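Local structure of D-xylonate dehydratase (Caulobacter crescentus, 5OYN) at residues P154-S159 against Y248-R253; M163-H168 against K326-R331; A431-G436 against S521-G526; G463-P468 against I568-A573. The protein catalyses the dehydration of D-xylonate to 2-dehydro-3-deoxy-D-arabinonate in D-xylose degradation, using a [2Fe-2S] cluster and magnesium, and also dehydrates D-gluconate. All blocks are in the same frame, centred on the assembly; numbering follows the deposited sequence.

Contact 1: P154-S159 against Y248-R253; sequences PAIVLS and YKTGQR
I156 and T250 join the outer strand of a parallel four-stranded sheet, 155-159, to helix 241-259, which packs on the sheet as in layered alpha/beta folds. The helix runs almost exactly antiparallel to the strand (176°), their axes 9.3 Å apart. I156 extends from the strand with CG1 anti to its backbone nitrogen (chi1 -167°), which carries CD1 out to the helix, 3.7 Å from T250 CG2. Here the two side chains cross obliquely, and I156 CG2 meets the same methyl. One turn on, the aliphatic part of R253 crosses I156 at about a right angle, with R253 CG 3.9 Å from I156 CD1, while its guanidinium end leaves the contact to bond the carbonyl of V358. Branched isoleucine suits a strand and offers CD1 to both T250 and R253, and CG2 to T250. L158, two residues along on the same strand face, turns CD1 to T250 OG1 at 3.7 Å. Threonine suits its place because it has two ends: CG2 joins the apolar layer, and the hydroxyl bonds back to M246 O in the preceding turn. A water also donates to T250 OG1, at 3.0 Å, and to V157 O at 2.6 Å, linking helix and strand.

Contact 2: M163-H168 against K326-R331; sequences MLDGWH and KYLGER
At the start of helix 329-335, whose N-cap position is L328, E330 meets D165 of the loop leading into strand 167-168. The backbone N of D165 donates to E330 OE2 in an almost perfectly straight bond (2.9 Å, 177°), reaching the oxygen on its anti side and only 15° out of the carboxylate plane. E330 CG stands beside the backbone N (chi1 -76°) and the chain runs extended beyond it, bringing the carboxylate to D165 N. The other oxygen, OE1, bonds the Y240 hydroxyl, and the two partners fix the group's rotation. L164 CD2 lies 3.7 Å from E330 CD. An alanine at E330 would probably leave D165 N and the Y240 hydroxyl without their acceptor and uncover the side of L164. A water donates to D165 OD1 (2.6 Å) and to M163 O, and accepts from E330 N, relaying an early helix N-H to the loop. The loop continues into the small antiparallel hairpin of strands 167-168 and 171-172. The L328 side chain lies about 9 Å from that of the cluster ligand C210; the side-chain amide of N211 bonds L164 O, and its backbone bonds that of G329. The carboxylates of D165 and E330, planes 47° apart, bring OD2 within 3.5 Å of OE2, a like-charge approach that the helix N-terminus may ease. Leucine suits position 328 because apolar L328 CD1 packs on the D165-G166 backbone, 4.0 Å from G166 N, and its side chain reaches L172.

Contact 3: A431-G436 against S521-G526; sequences AIVFDG and SWLRTG
G526 N donates to A431 O (2.9 Å, 164°), and V433 N donates to T525 OG1 at 3.1 Å, a side-chain oxygen here doing for a strand N-H what a backbone carbonyl would do in a regular sheet. The T525 hydroxyl gets there because OG1 stands beside its backbone N and anti to the carbonyl carbon (chi1 -57°). A valine in place of T525, similar in shape but lacking the hydroxyl, would probably leave V433 N without this acceptor. T525 CA adds a C-H...O contact to A431 O at 3.3 Å, and its CG2 lies over the strand, 4.0 Å from I432 CA. G526 has a positive phi at which a side chain would be jammed against the preceding carbonyl, so glycine suits this point of the loop.

Further out the contact is apolar. A431 and V433 point to the same side, as alternate strand residues do, and L523 spans both: its CD2 meets V433 CG2 at 3.5 Å and its CD1 meets A431 CB at 4.1 Å. R524 points away from the strand, and its NH1 bonds S521 O (2.9 Å) and L523 O, bracing the loop. R460, which pairs with D435, also bonds L523 O. Strand 426-435 has strand 455-460 parallel on one flank, and D527, just past the loop, bonds A431, leading into antiparallel strand 528-532: the entry to the antiparallel side of a mixed five-stranded sheet.

Contact 4: G463-P468 against I568-A573; sequences GPIGWP and IYRAHA
R570 supplies the hydrogen bonds by which helix 564-572 holds the carbonyls of I465 and G466. Its NE donates to I465 O (2.7 Å, 160°), the oxygen lying in the guanidinium plane and the nitrogen in the carbonyl plane. NH2 adds two weak bonds, to I465 O and to G466 O, both at 3.1 Å; both oxygens lie at the edge of the group, near its plane. Arginine suits the place: its chain, extended from CG to NE, carries a flat head with several N-H donors to the carbonyls. NH2 also bonds P559 O, and NH1 bonds the T561 hydroxyl.

Packing completes the contact. P468, which follows a cis peptide bond, crosses R570 at about a right angle, with P468 CB 3.7 Å from R570 NE and CG over one face of the guanidinium. The Y569 ring presents its edge to P464 O, while P464 CB lies 4.2 Å from Y569 CE2. A573 CB sits over the centre of the same ring, and I465 CD1 lies against the helix end, 3.4 Å from R570 O.

W467 meets R597 of the fourth subunit in a cation-pi contact and lies about 8 Å, side chain to side chain, from the magnesium ligand E472. On the helix side, Y569 packs against L110 and N113 of helix 109-125.

How the contacts relate
Contacts 1 and 2 belong to the N-terminal part of the dehydratase and interleave along the chain, strand 155-159 being followed by strand 167-168; contacts 3 and 4 belong to the C-terminal part. Contacts 1, 2 and 4 are buried, whereas contact 3 is partly buried and reaches an exposed glycine. Sheet-against-helix contact 1 is mainly apolar with one bridging water. Contact 2, nearer the cluster, relies on carboxylates, contact 3 on one backbone bond and one threonine hydroxyl standing in for a strand carbonyl, and contact 4 on one arginine gripping loop carbonyls. Contacts 3 and 4 touch where G436 CA meets W467 CZ3 at 4.2 Å, while contacts 1 and 3 lie on opposite sides of the chain's centre.

Contact 1: P154-S159 against Y248-R253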
loop_
_atom_site.group_PDB
_atom_site.type_symbol
_atom_site.label_atom_id
_atom_site.label_comp_id
_atom_site.label_asym_id
_atom_site.label_seq_id
_atom_site.Cartn_x
_atom_site.Cartn_y
_atom_site.Cartn_z
ATOM N N PRO A 154 4.894 -28.394 -1.426
ATOM C CA PRO A 154 6.156 -27.785 -0.973
ATOM C C PRO A 154 5.911 -26.464 -0.251
ATOM O O PRO A 154 5.172 -25.599 -0.727
ATOM C CB PRO A 154 6.948 -27.593 -2.270
ATOM C CG PRO A 154 6.309 -28.503 -3.268
ATOM C CD PRO A 154 4.883 -28.653 -2.875
ATOM N N ALA A 155 6.520 -26.334 0.929
ATOM C CA ALA A 155 6.279 -25.234 1.849
ATOM C C ALA A 155 7.604 -24.679 2.343
ATOM O O ALA A 155 8.647 -25.322 2.233
ATOM C CB ALA A 155 5.440 -25.682 3.043
ATOM N N ILE A 156 7.556 -23.471 2.898
ATOM C CA ILE A 156 8.739 -22.860 3.500
ATOM C C ILE A 156 8.253 -21.776 4.449
ATOM O O ILE A 156 7.277 -21.073 4.160
ATOM C CB ILE A 156 9.701 -22.329 2.408
ATOM C CG1 ILE A 156 11.068 -21.983 2.970
ATOM C CG2 ILE A 156 9.091 -21.151 1.626
ATOM C CD1 ILE A 156 12.006 -21.441 1.874
ATOM N N VAL A 157 8.900 -21.683 5.617
ATOM C CA VAL A 157 8.495 -20.711 6.627
ATOM C C VAL A 157 9.306 -19.442 6.443
ATOM O O VAL A 157 10.520 -19.490 6.202
ATOM C CB VAL A 157 8.672 -21.265 8.050
ATOM C CG1 VAL A 157 8.708 -20.120 9.063
ATOM C CG2 VAL A 157 7.558 -22.253 8.393
ATOM N N LEU A 158 8.625 -18.300 6.540
ATOM C CA LEU A 158 9.275 -17.001 6.628
ATOM C C LEU A 158 8.892 -16.387 7.960
ATOM O O LEU A 158 7.706 -16.167 8.224
ATOM C CB LEU A 158 8.875 -16.081 5.471
ATOM C CG LEU A 158 9.521 -14.690 5.546
ATOM C CD1 LEU A 158 11.056 -14.766 5.552
ATOM C CD2 LEU A 158 9.042 -13.854 4.410
ATOM N N SER A 159 9.887 -16.122 8.795
ATOM C CA SER A 159 9.650 -15.556 10.117
ATOM C C SER A 159 9.568 -14.040 10.022
ATOM O O SER A 159 10.275 -13.423 9.223
ATOM C CB SER A 159 10.767 -15.943 11.089
ATOM O OG SER A 159 10.976 -17.343 11.107
ATOM N N TYR A 248 13.062 -11.900 0.434
ATOM C CA TYR A 248 13.309 -12.089 -0.992
ATOM C C TYR A 248 13.854 -13.485 -1.280
ATOM O O TYR A 248 13.306 -14.218 -2.116
ATOM C CB TYR A 248 14.280 -11.021 -1.490
ATOM C CG TYR A 248 14.679 -11.162 -2.938
ATOM C CD1 TYR A 248 13.825 -10.740 -3.969
ATOM C CD2 TYR A 248 15.909 -11.685 -3.283
ATOM C CE1 TYR A 248 14.194 -10.852 -5.308
ATOM C CE2 TYR A 248 16.284 -11.800 -4.608
ATOM C CZ TYR A 248 15.429 -11.382 -5.611
ATOM O OH TYR A 248 15.828 -11.517 -6.915
ATOM N N LYS A 249 14.939 -13.874 -0.595
ATOM C CA LYS A 249 15.546 -15.173 -0.870
ATOM C C LYS A 249 14.583 -16.315 -0.578
ATOM O O LYS A 249 14.591 -17.330 -1.283
ATOM C CB LYS A 249 16.845 -15.318 -0.089
ATOM C CG LYS A 249 17.997 -14.624 -0.828
ATOM C CD LYS A 249 19.009 -14.025 0.133
ATOM C CE LYS A 249 20.018 -13.134 -0.609
ATOM N NZ LYS A 249 20.701 -12.094 0.263
ATOM N N THR A 250 13.709 -16.153 0.412
ATOM C CA THR A 250 12.690 -17.166 0.642
ATOM C C THR A 250 11.736 -17.257 -0.540
ATOM O O THR A 250 11.288 -18.350 -0.903
ATOM C CB THR A 250 11.935 -16.872 1.931
ATOM O OG1 THR A 250 12.858 -16.878 3.034
ATOM C CG2 THR A 250 10.878 -17.924 2.162
ATOM N N GLY A 251 11.440 -16.128 -1.178
ATOM C CA GLY A 251 10.567 -16.170 -2.341
ATOM C C GLY A 251 11.216 -16.861 -3.523
ATOM O O GLY A 251 10.569 -17.626 -4.243
ATOM N N GLN A 252 12.505 -16.598 -3.738
ATOM C CA GLN A 252 13.281 -17.360 -4.715
ATOM C C GLN A 252 13.260 -18.852 -4.406
ATOM O O GLN A 252 13.013 -19.683 -5.291
ATOM C CB GLN A 252 14.716 -16.851 -4.731
ATOM C CG GLN A 252 14.987 -15.907 -5.844
ATOM C CD GLN A 252 16.345 -15.296 -5.719
ATOM O OE1 GLN A 252 16.945 -15.318 -4.647
ATOM N NE2 GLN A 252 16.854 -14.754 -6.820
ATOM N N ARG A 253 13.512 -19.212 -3.150
ATOM C CA ARG A 253 13.692 -20.619 -2.827
ATOM C C ARG A 253 12.404 -21.416 -2.987
ATOM O O ARG A 253 12.456 -22.616 -3.266
ATOM C CB ARG A 253 14.226 -20.759 -1.408
ATOM C CG ARG A 253 14.548 -22.173 -1.016
ATOM C CD ARG A 253 15.463 -22.811 -2.046
ATOM N NE ARG A 253 15.645 -24.233 -1.785
ATOM C CZ ARG A 253 16.330 -25.058 -2.568
ATOM N NH1 ARG A 253 16.902 -24.604 -3.674
ATOM N NH2 ARG A 253 16.438 -26.341 -2.241
HETATM O O HOH W 1 12.882 -18.941 5.265
#

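Contact 2: M163-H168 against K326-R331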
loop_
_atom_site.group_PDB
_atom_site.type_symbol
_atom_site.label_atom_id
_atom_site.label_comp_id
_atom_site.label_asym_id
_atom_site.label_seq_id
_atom_site.Cartn_x
_atom_site.Cartn_y
_atom_site.Cartn_z
ATOM N N MET A 163 10.931 -7.901 17.935
ATOM C CA MET A 163 11.085 -6.458 18.021
ATOM C C MET A 163 12.514 -6.091 18.408
ATOM O O MET A 163 13.327 -6.942 18.784
ATOM C CB MET A 163 10.124 -5.877 19.053
ATOM C CG MET A 163 8.693 -5.854 18.610
ATOM S SD MET A 163 7.573 -5.441 19.953
ATOM C CE MET A 163 8.036 -6.627 21.214
ATOM N N LEU A 164 12.819 -4.798 18.318
ATOM C CA LEU A 164 14.113 -4.305 18.765
ATOM C C LEU A 164 14.197 -4.372 20.292
ATOM O O LEU A 164 13.202 -4.611 20.980
ATOM C CB LEU A 164 14.328 -2.878 18.274
ATOM C CG LEU A 164 14.316 -2.690 16.758
ATOM C CD1 LEU A 164 14.360 -1.201 16.405
ATOM C CD2 LEU A 164 15.474 -3.446 16.128
ATOM N N ASP A 165 15.406 -4.171 20.823
ATOM C CA ASP A 165 15.579 -4.150 22.276
ATOM C C ASP A 165 14.755 -3.024 22.882
ATOM O O ASP A 165 14.681 -1.925 22.335
ATOM C CB ASP A 165 17.045 -3.935 22.674
ATOM C CG ASP A 165 17.989 -5.012 22.166
ATOM O OD1 ASP A 165 17.537 -6.138 21.819
ATOM O OD2 ASP A 165 19.216 -4.711 22.131
ATOM N N GLY A 166 14.154 -3.284 24.033
ATOM C CA GLY A 166 13.432 -2.263 24.771
ATOM C C GLY A 166 14.268 -1.813 25.954
ATOM O O GLY A 166 14.994 -2.612 26.552
ATOM N N TRP A 167 14.169 -0.522 26.273
ATOM C CA TRP A 167 14.957 0.074 27.344
ATOM C C TRP A 167 14.079 0.946 28.228
ATOM O O TRP A 167 13.177 1.637 27.743
ATOM C CB TRP A 167 16.097 0.906 26.794
ATOM C CG TRP A 167 17.124 0.131 26.046
ATOM C CD1 TRP A 167 17.105 -0.195 24.721
ATOM C CD2 TRP A 167 18.346 -0.386 26.566
ATOM N NE1 TRP A 167 18.243 -0.886 24.384
ATOM C CE2 TRP A 167 19.018 -1.021 25.505
ATOM C CE3 TRP A 167 18.935 -0.381 27.828
ATOM C CZ2 TRP A 167 20.242 -1.648 25.673
ATOM C CZ3 TRP A 167 20.149 -1.003 27.993
ATOM C CH2 TRP A 167 20.793 -1.624 26.922
ATOM N N HIS A 168 14.335 0.897 29.532
ATOM C CA HIS A 168 13.641 1.748 30.495
ATOM C C HIS A 168 14.674 2.135 31.534
ATOM O O HIS A 168 15.181 1.269 32.252
ATOM C CB HIS A 168 12.449 1.041 31.137
ATOM C CG HIS A 168 11.357 1.962 31.599
ATOM N ND1 HIS A 168 10.564 2.683 30.729
ATOM C CD2 HIS A 168 10.901 2.251 32.843
ATOM C CE1 HIS A 168 9.678 3.384 31.415
ATOM N NE2 HIS A 168 9.859 3.138 32.700
ATOM N N LYS A 326 20.074 -12.857 30.070
ATOM C CA LYS A 326 20.291 -11.416 30.164
ATOM C C LYS A 326 19.825 -10.605 28.957
ATOM O O LYS A 326 19.128 -9.602 29.130
ATOM C CB LYS A 326 21.783 -11.175 30.403
ATOM C CG LYS A 326 22.193 -9.738 30.459
ATOM C CD LYS A 326 23.703 -9.648 30.582
ATOM C CE LYS A 326 24.142 -8.278 31.056
ATOM N NZ LYS A 326 25.051 -7.696 30.047
ATOM N N TYR A 327 20.195 -10.985 27.735
ATOM C CA TYR A 327 19.986 -10.126 26.574
ATOM C C TYR A 327 18.664 -10.433 25.867
ATOM O O TYR A 327 17.821 -11.183 26.358
ATOM C CB TYR A 327 21.171 -10.242 25.619
ATOM C CG TYR A 327 22.471 -9.843 26.275
ATOM C CD1 TYR A 327 22.784 -8.508 26.497
ATOM C CD2 TYR A 327 23.381 -10.810 26.703
ATOM C CE1 TYR A 327 23.982 -8.142 27.114
ATOM C CE2 TYR A 327 24.580 -10.454 27.317
ATOM C CZ TYR A 327 24.872 -9.122 27.519
ATOM O OH TYR A 327 26.056 -8.774 28.129
ATOM N N LEU A 328 18.460 -9.819 24.704
ATOM C CA LEU A 328 17.215 -9.941 23.962
ATOM C C LEU A 328 17.511 -10.310 22.513
ATOM O O LEU A 328 18.666 -10.576 22.164
ATOM C CB LEU A 328 16.422 -8.642 24.048
ATOM C CG LEU A 328 16.053 -8.127 25.444
ATOM C CD1 LEU A 328 15.210 -6.871 25.336
ATOM C CD2 LEU A 328 15.303 -9.155 26.231
ATOM N N GLY A 329 16.478 -10.307 21.665
ATOM C CA GLY A 329 16.604 -10.862 20.320
ATOM C C GLY A 329 17.682 -10.221 19.459
ATOM O O GLY A 329 18.291 -10.891 18.621
ATOM N N GLU A 330 17.940 -8.930 19.649
ATOM C CA GLU A 330 18.960 -8.275 18.841
ATOM C C GLU A 330 20.332 -8.873 19.097
ATOM O O GLU A 330 21.052 -9.218 18.156
ATOM C CB GLU A 330 18.977 -6.779 19.124
ATOM C CG GLU A 330 17.829 -6.007 18.487
ATOM C CD GLU A 330 18.161 -4.546 18.340
ATOM O OE1 GLU A 330 18.925 -4.242 17.402
ATOM O OE2 GLU A 330 17.693 -3.715 19.162
ATOM N N ARG A 331 20.727 -8.988 20.366
ATOM C CA ARG A 331 22.040 -9.555 20.664
ATOM C C ARG A 331 22.125 -11.013 20.210
ATOM O O ARG A 331 23.162 -11.455 19.684
ATOM C CB ARG A 331 22.343 -9.423 22.153
ATOM C CG ARG A 331 22.677 -8.003 22.604
ATOM C CD ARG A 331 23.956 -7.469 21.962
ATOM N NE ARG A 331 25.172 -8.233 22.261
ATOM C CZ ARG A 331 25.939 -8.069 23.346
ATOM N NH1 ARG A 331 25.616 -7.184 24.277
ATOM N NH2 ARG A 331 27.039 -8.797 23.504
HETATM O O HOH W 2 15.797 -7.618 20.577
#

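Contact 3: A431-G436 against S521-G526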
loop_
_atom_site.group_PDB
_atom_site.type_symbol
_atom_site.label_atom_id
_atom_site.label_comp_id
_atom_site.label_asym_id
_atom_site.label_seq_id
_atom_site.Cartn_x
_atom_site.Cartn_y
_atom_site.Cartn_z
ATOM N N ALA A 431 0.258 -27.962 49.306
ATOM C CA ALA A 431 -0.481 -27.475 48.151
ATOM C C ALA A 431 -1.434 -26.343 48.533
ATOM O O ALA A 431 -2.158 -26.432 49.527
ATOM C CB ALA A 431 -1.252 -28.625 47.505
ATOM N N ILE A 432 -1.425 -25.274 47.739
ATOM C CA ILE A 432 -2.432 -24.212 47.787
ATOM C C ILE A 432 -3.121 -24.228 46.429
ATOM O O ILE A 432 -2.554 -23.754 45.435
ATOM C CB ILE A 432 -1.824 -22.839 48.083
ATOM C CG1 ILE A 432 -0.770 -22.950 49.193
ATOM C CG2 ILE A 432 -2.921 -21.837 48.424
ATOM C CD1 ILE A 432 -1.346 -23.043 50.593
ATOM N N VAL A 433 -4.336 -24.773 46.376
ATOM C CA VAL A 433 -5.018 -25.077 45.121
ATOM C C VAL A 433 -5.995 -23.963 44.771
ATOM O O VAL A 433 -6.727 -23.460 45.637
ATOM C CB VAL A 433 -5.739 -26.433 45.209
ATOM C CG1 VAL A 433 -6.426 -26.776 43.886
ATOM C CG2 VAL A 433 -4.750 -27.507 45.599
ATOM N N PHE A 434 -6.012 -23.583 43.491
ATOM C CA PHE A 434 -6.915 -22.565 42.973
ATOM C C PHE A 434 -7.639 -23.104 41.753
ATOM O O PHE A 434 -7.057 -23.837 40.946
ATOM C CB PHE A 434 -6.169 -21.303 42.599
ATOM C CG PHE A 434 -5.369 -20.731 43.712
ATOM C CD1 PHE A 434 -5.985 -19.987 44.712
ATOM C CD2 PHE A 434 -4.001 -20.925 43.765
ATOM C CE1 PHE A 434 -5.245 -19.446 45.756
ATOM C CE2 PHE A 434 -3.255 -20.385 44.801
ATOM C CZ PHE A 434 -3.879 -19.642 45.799
ATOM N N ASP A 435 -8.908 -22.737 41.615
ATOM C CA ASP A 435 -9.712 -23.221 40.500
ATOM C C ASP A 435 -9.819 -22.102 39.469
ATOM O O ASP A 435 -10.796 -21.353 39.404
ATOM C CB ASP A 435 -11.074 -23.707 40.987
ATOM C CG ASP A 435 -11.041 -25.165 41.433
ATOM O OD1 ASP A 435 -11.133 -26.063 40.560
ATOM O OD2 ASP A 435 -10.902 -25.404 42.659
ATOM N N GLY A 436 -8.777 -21.995 38.650
ATOM C CA GLY A 436 -8.710 -20.985 37.613
ATOM C C GLY A 436 -7.939 -19.758 38.056
ATOM O O GLY A 436 -7.475 -19.634 39.194
ATOM N N SER A 521 -7.818 -33.340 39.840
ATOM C CA SER A 521 -9.227 -33.134 40.171
ATOM C C SER A 521 -9.513 -33.403 41.641
ATOM O O SER A 521 -10.445 -32.813 42.200
ATOM C CB SER A 521 -10.134 -34.001 39.294
ATOM O OG SER A 521 -9.540 -35.247 38.985
ATOM N N TRP A 522 -8.728 -34.265 42.294
ATOM C CA TRP A 522 -8.998 -34.621 43.679
ATOM C C TRP A 522 -8.047 -33.984 44.678
ATOM O O TRP A 522 -8.281 -34.110 45.886
ATOM C CB TRP A 522 -8.988 -36.148 43.869
ATOM C CG TRP A 522 -7.814 -36.932 43.303
ATOM C CD1 TRP A 522 -7.813 -37.722 42.174
ATOM C CD2 TRP A 522 -6.504 -37.055 43.872
ATOM N NE1 TRP A 522 -6.574 -38.304 41.999
ATOM C CE2 TRP A 522 -5.751 -37.904 43.023
ATOM C CE3 TRP A 522 -5.886 -36.514 45.001
ATOM C CZ2 TRP A 522 -4.417 -38.224 43.275
ATOM C CZ3 TRP A 522 -4.553 -36.836 45.254
ATOM C CH2 TRP A 522 -3.837 -37.684 44.395
ATOM N N LEU A 523 -6.999 -33.302 44.224
ATOM C CA LEU A 523 -6.084 -32.654 45.155
ATOM C C LEU A 523 -6.793 -31.532 45.908
ATOM O O LEU A 523 -7.718 -30.894 45.398
ATOM C CB LEU A 523 -4.862 -32.124 44.410
ATOM C CG LEU A 523 -3.841 -31.239 45.122
ATOM C CD1 LEU A 523 -2.714 -32.059 45.734
ATOM C CD2 LEU A 523 -3.272 -30.277 44.113
ATOM N N ARG A 524 -6.388 -31.325 47.156
ATOM C CA ARG A 524 -7.019 -30.320 47.997
ATOM C C ARG A 524 -5.945 -29.560 48.752
ATOM O O ARG A 524 -4.888 -30.107 49.073
ATOM C CB ARG A 524 -8.020 -30.940 48.983
ATOM C CG ARG A 524 -8.992 -31.932 48.362
ATOM C CD ARG A 524 -10.153 -31.232 47.678
ATOM N NE ARG A 524 -11.138 -32.164 47.130
ATOM C CZ ARG A 524 -11.275 -32.431 45.832
ATOM N NH1 ARG A 524 -10.481 -31.838 44.944
ATOM N NH2 ARG A 524 -12.204 -33.293 45.416
ATOM N N THR A 525 -6.224 -28.283 49.017
ATOM C CA THR A 525 -5.291 -27.439 49.753
ATOM C C THR A 525 -4.906 -28.109 51.071
ATOM O O THR A 525 -5.706 -28.814 51.688
ATOM C CB THR A 525 -5.926 -26.063 49.992
ATOM O OG1 THR A 525 -6.289 -25.489 48.730
ATOM C CG2 THR A 525 -4.975 -25.124 50.696
ATOM N N GLY A 526 -3.656 -27.921 51.487
ATOM C CA GLY A 526 -3.155 -28.540 52.688
ATOM C C GLY A 526 -2.503 -29.893 52.483
ATOM O O GLY A 526 -1.711 -30.320 53.339
#

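Contact 4: G463-P468 against I568-A573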
loop_
_atom_site.group_PDB
_atom_site.type_symbol
_atom_site.label_atom_id
_atom_site.label_comp_id
_atom_site.label_asym_id
_atom_site.label_seq_id
_atom_site.Cartn_x
_atom_site.Cartn_y
_atom_site.Cartn_z
ATOM N N GLY A 463 -6.754 -26.359 31.383
ATOM C CA GLY A 463 -6.293 -27.172 30.290
ATOM C C GLY A 463 -7.151 -26.983 29.066
ATOM O O GLY A 463 -8.085 -26.171 29.049
ATOM N N PRO A 464 -6.845 -27.743 28.011
ATOM C CA PRO A 464 -7.597 -27.610 26.751
ATOM C C PRO A 464 -9.102 -27.689 26.913
ATOM O O PRO A 464 -9.836 -27.040 26.153
ATOM C CB PRO A 464 -7.067 -28.775 25.905
ATOM C CG PRO A 464 -5.685 -29.038 26.441
ATOM C CD PRO A 464 -5.667 -28.618 27.884
ATOM N N ILE A 465 -9.590 -28.464 27.878
ATOM C CA ILE A 465 -11.027 -28.633 28.056
ATOM C C ILE A 465 -11.563 -27.671 29.104
ATOM O O ILE A 465 -12.634 -27.079 28.928
ATOM C CB ILE A 465 -11.338 -30.102 28.425
ATOM C CG1 ILE A 465 -10.742 -31.065 27.391
ATOM C CG2 ILE A 465 -12.833 -30.323 28.564
ATOM C CD1 ILE A 465 -11.404 -30.992 26.029
ATOM N N GLY A 466 -10.818 -27.488 30.192
ATOM C CA GLY A 466 -11.341 -26.725 31.311
ATOM C C GLY A 466 -11.556 -25.255 30.998
ATOM O O GLY A 466 -12.546 -24.658 31.440
ATOM N N TRP A 467 -10.643 -24.649 30.220
ATOM C CA TRP A 467 -10.608 -23.193 30.110
ATOM C C TRP A 467 -11.709 -22.605 29.221
ATOM O O TRP A 467 -12.408 -21.676 29.660
ATOM C CB TRP A 467 -9.230 -22.748 29.629
ATOM C CG TRP A 467 -8.957 -21.299 29.908
ATOM C CD1 TRP A 467 -8.980 -20.274 29.010
ATOM C CD2 TRP A 467 -8.634 -20.712 31.174
ATOM N NE1 TRP A 467 -8.691 -19.090 29.634
ATOM C CE2 TRP A 467 -8.473 -19.330 30.965
ATOM C CE3 TRP A 467 -8.467 -21.221 32.463
ATOM C CZ2 TRP A 467 -8.146 -18.449 31.995
ATOM C CZ3 TRP A 467 -8.140 -20.343 33.488
ATOM C CH2 TRP A 467 -7.986 -18.973 33.246
ATOM N N PRO A 468 -11.907 -23.081 27.971
ATOM C CA PRO A 468 -11.247 -24.098 27.141
ATOM C C PRO A 468 -10.072 -23.543 26.369
ATOM O O PRO A 468 -9.898 -22.331 26.357
ATOM C CB PRO A 468 -12.343 -24.533 26.182
ATOM C CG PRO A 468 -13.198 -23.322 26.023
ATOM C CD PRO A 468 -13.087 -22.515 27.293
ATOM N N ILE A 568 -16.962 -27.107 19.387
ATOM C CA ILE A 568 -16.161 -27.995 18.551
ATOM C C ILE A 568 -14.840 -28.305 19.229
ATOM O O ILE A 568 -14.424 -29.466 19.300
ATOM C CB ILE A 568 -15.928 -27.385 17.164
ATOM C CG1 ILE A 568 -17.232 -27.339 16.374
ATOM C CG2 ILE A 568 -14.846 -28.168 16.429
ATOM C CD1 ILE A 568 -17.315 -26.138 15.463
ATOM N N TYR A 569 -14.154 -27.271 19.730
ATOM C CA TYR A 569 -12.838 -27.486 20.325
ATOM C C TYR A 569 -12.922 -28.446 21.505
ATOM O O TYR A 569 -12.171 -29.427 21.583
ATOM C CB TYR A 569 -12.224 -26.159 20.764
ATOM C CG TYR A 569 -10.804 -26.283 21.286
ATOM C CD1 TYR A 569 -9.718 -26.204 20.421
ATOM C CD2 TYR A 569 -10.548 -26.471 22.644
ATOM C CE1 TYR A 569 -8.411 -26.314 20.890
ATOM C CE2 TYR A 569 -9.243 -26.593 23.125
ATOM C CZ TYR A 569 -8.176 -26.513 22.241
ATOM O OH TYR A 569 -6.870 -26.620 22.701
ATOM N N ARG A 570 -13.845 -28.181 22.432
ATOM C CA ARG A 570 -14.001 -29.064 23.579
ATOM C C ARG A 570 -14.345 -30.485 23.146
ATOM O O ARG A 570 -13.988 -31.450 23.835
ATOM C CB ARG A 570 -15.063 -28.498 24.518
ATOM C CG ARG A 570 -14.467 -27.687 25.651
ATOM C CD ARG A 570 -15.528 -27.007 26.475
ATOM N NE ARG A 570 -14.992 -26.561 27.757
ATOM C CZ ARG A 570 -15.659 -25.793 28.616
ATOM N NH1 ARG A 570 -16.895 -25.387 28.327
ATOM N NH2 ARG A 570 -15.088 -25.432 29.761
ATOM N N ALA A 571 -14.989 -30.641 21.985
ATOM C CA ALA A 571 -15.365 -31.973 21.527
ATOM C C ALA A 571 -14.170 -32.768 21.002
ATOM O O ALA A 571 -14.014 -33.942 21.349
ATOM C CB ALA A 571 -16.452 -31.870 20.457
ATOM N N HIS A 572 -13.312 -32.161 20.177
ATOM C CA HIS A 572 -12.287 -32.911 19.458
ATOM C C HIS A 572 -10.850 -32.650 19.917
ATOM O O HIS A 572 -9.930 -33.315 19.425
ATOM C CB HIS A 572 -12.391 -32.627 17.957
ATOM C CG HIS A 572 -13.743 -32.903 17.379
ATOM N ND1 HIS A 572 -14.042 -34.068 16.704
ATOM C CD2 HIS A 572 -14.873 -32.155 17.356
ATOM C CE1 HIS A 572 -15.299 -34.028 16.292
ATOM N NE2 HIS A 572 -15.826 -32.878 16.674
ATOM N N ALA A 573 -10.619 -31.716 20.833
ATOM C CA ALA A 573 -9.255 -31.400 21.245
ATOM C C ALA A 573 -8.690 -32.471 22.178
ATOM O O ALA A 573 -9.340 -32.878 23.147
ATOM C CB ALA A 573 -9.198 -30.033 21.929
#